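Local coordinates for protein cytochrome P450 (Picrophilus torridus, PDB 2RFB) that binds heme as a cytochrome P450 and probably acts as a monooxygenase that inserts one atom of molecular oxygen into its substrate, at residues S32-N37 and T49-E54; D28-S33 and A240-Y245. All coordinates share one frame; numbering follows the deposited sequence.

Contact 1 (S32-N37 and T49-E54); sequences SSNPGN and TMDNPE
The carboxylate of Asp51 grips the chain at Ser32 and Ser33 with both of its oxygens. Ser32 OG donates to Asp51 OD2 at 2.6 Å. Ser33 N donates to Asp51 OD1 at 2.8 Å, nearly straight, with an angle of 173° at the hydrogen. Both oxygens use their syn lone pairs, so the carboxylate takes its two donors as a fork. With chi1 at 167° the hydroxyl of Ser32 swings opposite its backbone N and meets Asp51. The same OG accepts from Asn34 N at 3.3 Å, an ST turn that bends the chain here. This is the tight part of the contact, and Ser32 and Ser33 are buried. Next to it, Ser33 O lies 3.8 Å from Thr49 CA. Replacing Asp51 with alanine would remove both carboxylate bonds, and Ser33 N would probably lose its straight acceptor while the Ser32 hydroxyl is left freer to turn.

Beside the carboxylate, Asn34 OD1 touches Thr49 O at 3.2 Å, but both are acceptors and no bond forms. Asn34 OD1 also comes to 3.4 Å from Asp51 OD2, again without bonding, with the amide and carboxylate planes 58° apart. The loose, solvent side begins at Pro35, where the 32-37 segment leaves its partner. Gly36 and Asn37 are exposed.

Asp51 is the N-cap residue of helix 52-66 but makes no capping bond with its side chain. Ser33 also touches Arg238 and His293, both heme-binding residues. The contact thus ties the end of strand 31-32 to the start of helix 52-66, close to the heme.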
loop_
_atom_site.group_PDB
_atom_site.type_symbol
_atom_site.label_atom_id
_atom_site.label_comp_id
_atom_site.label_asym_id
_atom_site.label_seq_id
_atom_site.Cartn_x
_atom_site.Cartn_y
_atom_site.Cartn_z
ATOM N N SER A 32 -9.049 16.482 -8.504
ATOM C CA SER A 32 -9.438 15.259 -9.177
ATOM C C SER A 32 -8.329 14.224 -9.153
ATOM O O SER A 32 -7.179 14.560 -8.939
ATOM C CB SER A 32 -9.743 15.617 -10.620
ATOM O OG SER A 32 -9.843 14.465 -11.411
ATOM N N SER A 33 -8.654 12.977 -9.457
ATOM C CA SER A 33 -7.647 11.914 -9.524
ATOM C C SER A 33 -7.113 11.509 -10.911
ATOM O O SER A 33 -6.201 10.660 -10.987
ATOM C CB SER A 33 -8.104 10.689 -8.730
ATOM O OG SER A 33 -7.927 10.963 -7.362
ATOM N N ASN A 34 -7.637 12.105 -11.987
ATOM C CA ASN A 34 -7.074 11.903 -13.328
ATOM C C ASN A 34 -6.944 13.201 -14.070
ATOM O O ASN A 34 -7.762 14.080 -13.864
ATOM C CB ASN A 34 -7.971 11.004 -14.143
ATOM C CG ASN A 34 -9.408 11.415 -14.050
ATOM O OD1 ASN A 34 -9.924 11.632 -12.945
ATOM N ND2 ASN A 34 -10.075 11.521 -15.192
ATOM N N PRO A 35 -5.950 13.315 -14.978
ATOM C CA PRO A 35 -5.596 14.553 -15.759
ATOM C C PRO A 35 -6.691 15.241 -16.596
ATOM O O PRO A 35 -7.889 15.088 -16.342
ATOM C CB PRO A 35 -4.512 14.047 -16.731
ATOM C CG PRO A 35 -4.693 12.516 -16.737
ATOM C CD PRO A 35 -5.054 12.194 -15.323
ATOM N N GLY A 36 -6.254 16.016 -17.589
ATOM C CA GLY A 36 -7.113 16.414 -18.695
ATOM C C GLY A 36 -6.861 15.530 -19.917
ATOM O O GLY A 36 -7.607 15.602 -20.902
ATOM N N ASN A 37 -5.813 14.697 -19.845
ATOM C CA ASN A 37 -5.382 13.830 -20.961
ATOM C C ASN A 37 -4.433 12.667 -20.573
ATOM O O ASN A 37 -4.886 11.630 -20.067
ATOM C CB ASN A 37 -4.762 14.677 -22.084
ATOM C CG ASN A 37 -4.746 13.960 -23.426
ATOM O OD1 ASN A 37 -4.314 12.808 -23.530
ATOM N ND2 ASN A 37 -5.206 14.652 -24.469
ATOM N N THR A 49 -7.875 6.016 -10.348
ATOM C CA THR A 49 -7.770 7.216 -11.143
ATOM C C THR A 49 -9.156 7.762 -11.525
ATOM O O THR A 49 -9.275 8.582 -12.448
ATOM C CB THR A 49 -6.901 6.982 -12.402
ATOM O OG1 THR A 49 -7.459 5.934 -13.187
ATOM C CG2 THR A 49 -5.498 6.548 -12.028
ATOM N N MET A 50 -10.204 7.339 -10.804
ATOM C CA MET A 50 -11.575 7.754 -11.120
ATOM C C MET A 50 -12.137 8.717 -10.107
ATOM O O MET A 50 -11.866 8.587 -8.924
ATOM C CB MET A 50 -12.491 6.554 -11.131
ATOM C CG MET A 50 -12.347 5.689 -12.340
ATOM S SD MET A 50 -13.286 4.202 -12.019
ATOM C CE MET A 50 -12.620 3.139 -13.331
ATOM N N ASP A 51 -12.965 9.641 -10.567
ATOM C CA ASP A 51 -13.556 10.609 -9.699
ATOM C C ASP A 51 -14.847 10.152 -9.105
ATOM O O ASP A 51 -15.500 9.227 -9.568
ATOM C CB ASP A 51 -13.699 11.971 -10.376
ATOM C CG ASP A 51 -12.368 12.679 -10.507
ATOM O OD1 ASP A 51 -11.405 12.352 -9.777
ATOM O OD2 ASP A 51 -12.257 13.576 -11.348
ATOM N N ASN A 52 -15.221 10.909 -8.099
ATOM C CA ASN A 52 -16.040 10.439 -7.011
ATOM C C ASN A 52 -17.165 9.536 -7.294
ATOM O O ASN A 52 -17.203 8.494 -6.585
ATOM C CB ASN A 52 -16.498 11.557 -6.071
ATOM C CG ASN A 52 -17.178 11.011 -4.802
ATOM O OD1 ASN A 52 -17.147 9.770 -4.523
ATOM N ND2 ASN A 52 -17.803 11.950 -4.015
ATOM N N PRO A 53 -18.031 9.869 -8.312
ATOM C CA PRO A 53 -19.235 9.076 -8.633
ATOM C C PRO A 53 -18.938 7.693 -9.307
ATOM O O PRO A 53 -19.127 6.644 -8.681
ATOM C CB PRO A 53 -20.060 10.021 -9.533
ATOM C CG PRO A 53 -19.041 10.876 -10.196
ATOM C CD PRO A 53 -17.866 10.997 -9.258
ATOM N N GLU A 54 -18.465 7.676 -10.541
ATOM C CA GLU A 54 -17.959 6.422 -11.113
ATOM C C GLU A 54 -17.024 5.611 -10.179
ATOM O O GLU A 54 -17.027 4.369 -10.202
ATOM C CB GLU A 54 -17.259 6.707 -12.453
ATOM C CG GLU A 54 -16.868 5.492 -13.266
ATOM C CD GLU A 54 -16.359 5.869 -14.661
ATOM O OE1 GLU A 54 -17.166 6.385 -15.482
ATOM O OE2 GLU A 54 -15.156 5.647 -14.941
#

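Contact 2 (D28-S33 and A240-Y245)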
loop_
_atom_site.group_PDB
_atom_site.type_symbol
_atom_site.label_atom_id
_atom_site.label_comp_id
_atom_site.label_asym_id
_atom_site.label_seq_id
_atom_site.Cartn_x
_atom_site.Cartn_y
_atom_site.Cartn_z
ATOM N N ASP A 28 -11.893 15.962 -3.035
ATOM C CA ASP A 28 -11.929 15.168 -4.265
ATOM C C ASP A 28 -12.591 15.851 -5.473
ATOM O O ASP A 28 -12.116 15.661 -6.574
ATOM C CB ASP A 28 -12.598 13.827 -3.977
ATOM C CG ASP A 28 -13.955 14.002 -3.371
ATOM O OD1 ASP A 28 -14.065 14.238 -2.166
ATOM O OD2 ASP A 28 -14.954 13.962 -4.116
ATOM N N LYS A 29 -13.672 16.612 -5.274
ATOM C CA LYS A 29 -14.292 17.424 -6.330
ATOM C C LYS A 29 -13.515 18.654 -6.795
ATOM O O LYS A 29 -13.765 19.164 -7.902
ATOM C CB LYS A 29 -15.704 17.922 -5.924
ATOM C CG LYS A 29 -16.714 16.782 -5.642
ATOM C CD LYS A 29 -18.040 17.305 -5.141
ATOM C CE LYS A 29 -19.015 16.137 -4.936
ATOM N NZ LYS A 29 -20.456 16.578 -4.924
ATOM N N ILE A 30 -12.647 19.176 -5.944
ATOM C CA ILE A 30 -11.793 20.281 -6.346
ATOM C C ILE A 30 -10.506 19.692 -6.945
ATOM O O ILE A 30 -10.031 20.140 -8.032
ATOM C CB ILE A 30 -11.506 21.274 -5.179
ATOM C CG1 ILE A 30 -12.812 21.908 -4.673
ATOM C CG2 ILE A 30 -10.545 22.373 -5.636
ATOM C CD1 ILE A 30 -12.691 22.764 -3.410
ATOM N N PHE A 31 -9.960 18.673 -6.261
ATOM C CA PHE A 31 -8.729 18.028 -6.732
ATOM C C PHE A 31 -9.031 16.634 -7.188
ATOM O O PHE A 31 -9.224 15.719 -6.394
ATOM C CB PHE A 31 -7.616 18.082 -5.685
ATOM C CG PHE A 31 -7.376 19.458 -5.142
ATOM C CD1 PHE A 31 -7.981 19.871 -3.957
ATOM C CD2 PHE A 31 -6.556 20.364 -5.836
ATOM C CE1 PHE A 31 -7.778 21.214 -3.473
ATOM C CE2 PHE A 31 -6.351 21.649 -5.378
ATOM C CZ PHE A 31 -6.961 22.080 -4.169
ATOM N N SER A 32 -9.049 16.482 -8.504
ATOM C CA SER A 32 -9.438 15.259 -9.177
ATOM C C SER A 32 -8.329 14.224 -9.153
ATOM O O SER A 32 -7.179 14.560 -8.939
ATOM C CB SER A 32 -9.743 15.617 -10.620
ATOM O OG SER A 32 -9.843 14.465 -11.411
ATOM N N SER A 33 -8.654 12.977 -9.457
ATOM C CA SER A 33 -7.647 11.914 -9.524
ATOM C C SER A 33 -7.113 11.509 -10.911
ATOM O O SER A 33 -6.201 10.660 -10.987
ATOM C CB SER A 33 -8.104 10.689 -8.730
ATOM O OG SER A 33 -7.927 10.963 -7.362
ATOM N N ALA A 240 -6.233 20.051 -10.262
ATOM C CA ALA A 240 -7.264 20.956 -9.917
ATOM C C ALA A 240 -8.353 20.909 -11.009
ATOM O O ALA A 240 -8.087 21.208 -12.184
ATOM C CB ALA A 240 -6.673 22.348 -9.783
ATOM N N ALA A 241 -9.576 20.549 -10.599
ATOM C CA ALA A 241 -10.749 20.557 -11.480
ATOM C C ALA A 241 -11.295 21.959 -11.619
ATOM O O ALA A 241 -11.999 22.250 -12.577
ATOM C CB ALA A 241 -11.846 19.598 -10.954
ATOM N N GLU A 242 -10.982 22.827 -10.657
ATOM C CA GLU A 242 -11.381 24.246 -10.733
ATOM C C GLU A 242 -10.408 25.064 -9.912
ATOM O O GLU A 242 -9.765 24.535 -9.021
ATOM C CB GLU A 242 -12.798 24.460 -10.186
ATOM C CG GLU A 242 -12.948 24.171 -8.684
ATOM C CD GLU A 242 -14.342 24.516 -8.181
ATOM O OE1 GLU A 242 -14.767 25.706 -8.317
ATOM O OE2 GLU A 242 -15.028 23.603 -7.662
ATOM N N ASP A 243 -10.316 26.346 -10.206
ATOM C CA ASP A 243 -9.531 27.304 -9.440
ATOM C C ASP A 243 -9.879 27.273 -7.969
ATOM O O ASP A 243 -11.039 27.131 -7.614
ATOM C CB ASP A 243 -9.826 28.705 -9.964
ATOM C CG ASP A 243 -9.455 28.859 -11.416
ATOM O OD1 ASP A 243 -9.997 29.759 -12.087
ATOM O OD2 ASP A 243 -8.607 28.076 -11.888
ATOM N N SER A 244 -8.868 27.420 -7.112
ATOM C CA SER A 244 -9.071 27.534 -5.666
ATOM C C SER A 244 -7.779 27.926 -4.985
ATOM O O SER A 244 -6.698 27.878 -5.582
ATOM C CB SER A 244 -9.599 26.251 -5.068
ATOM O OG SER A 244 -8.620 25.257 -5.237
ATOM N N TYR A 245 -7.906 28.298 -3.721
ATOM C CA TYR A 245 -6.851 28.949 -2.998
ATOM C C TYR A 245 -6.361 28.099 -1.860
ATOM O O TYR A 245 -7.131 27.488 -1.139
ATOM C CB TYR A 245 -7.349 30.282 -2.463
ATOM C CG TYR A 245 -7.587 31.353 -3.510
ATOM C CD1 TYR A 245 -8.816 31.454 -4.185
ATOM C CD2 TYR A 245 -6.596 32.302 -3.802
ATOM C CE1 TYR A 245 -9.025 32.435 -5.140
ATOM C CE2 TYR A 245 -6.806 33.300 -4.756
ATOM C CZ TYR A 245 -8.015 33.368 -5.417
ATOM O OH TYR A 245 -8.229 34.408 -6.349
#
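Ile30 and Ala241 are joined by the one backbone hydrogen bond of this contact. Ala241 N donates to Ile30 O at 2.6 Å, with an angle of 167° at the hydrogen. The same carbonyl oxygen receives a CA-H...O contact from Ala240 CA at 3.4 Å. Phe31 and Ala240 form an antiparallel, non-hydrogen-bonded pair, with their CA atoms 4.6 Å apart. This bridge belongs to the small two-stranded sheet of 31-32 and 239-240, where Ser32 also bonds to Phe239 through the backbone.

Van der Waals contacts lie beside the bridge. The side chains of Phe31 and Ala240 are on the same face of the sheet, and Phe31 CD2 comes within 4.4 Å of Ala240 CB. Ile30 CG2 lies over one face of the Phe31 ring, toward its rim. That methyl also meets Ser244 OG at 3.5 Å. Phe31 CZ reaches the same OG at 3.7 Å, in an oblique approach. The methyl of Ala241 rests against the backbone, with CB 3.6 Å from Lys29 O.

The polar side chains make contacts but no hydrogen bond or salt bridge across the segments. Glu242 crosses Ile30 at a slant, and its OE2 stays 4.1 Å from Ile30 CG1.

Phe31 also touches His23 and Val24 of helix 18-26. Phe31 and Ala240 are buried, whereas Lys29, Ala241 and Glu242 are exposed. The contact brings the chain after helix 18-26 to the strand next to heme-binding Arg238. With a single backbone bond across the segments, their join relies largely on the fit of Ile30 and Phe31 against Ala240, Ala241 and Ser244.

Overall arrangement
Contacts 1 and 2 share Ser32 and Ser33, and their centres are 10 Å apart. Both are partly buried and well away from the centre of the chain. Strand 31-32 serves both. In contact 1 its end meets the start of helix 52-66, and in contact 2 it pairs with a strand more than 200 residues later. Contact 1 is polar and local, made by a side-chain carboxylate, with Ser33 near the heme. Contact 2 rests on backbone pairing and van der Waals contact, and more of its touching residues are exposed. Asn52 CB touches Asp28 OD2 at 3.5 Å, so the two contacts also meet directly by packing.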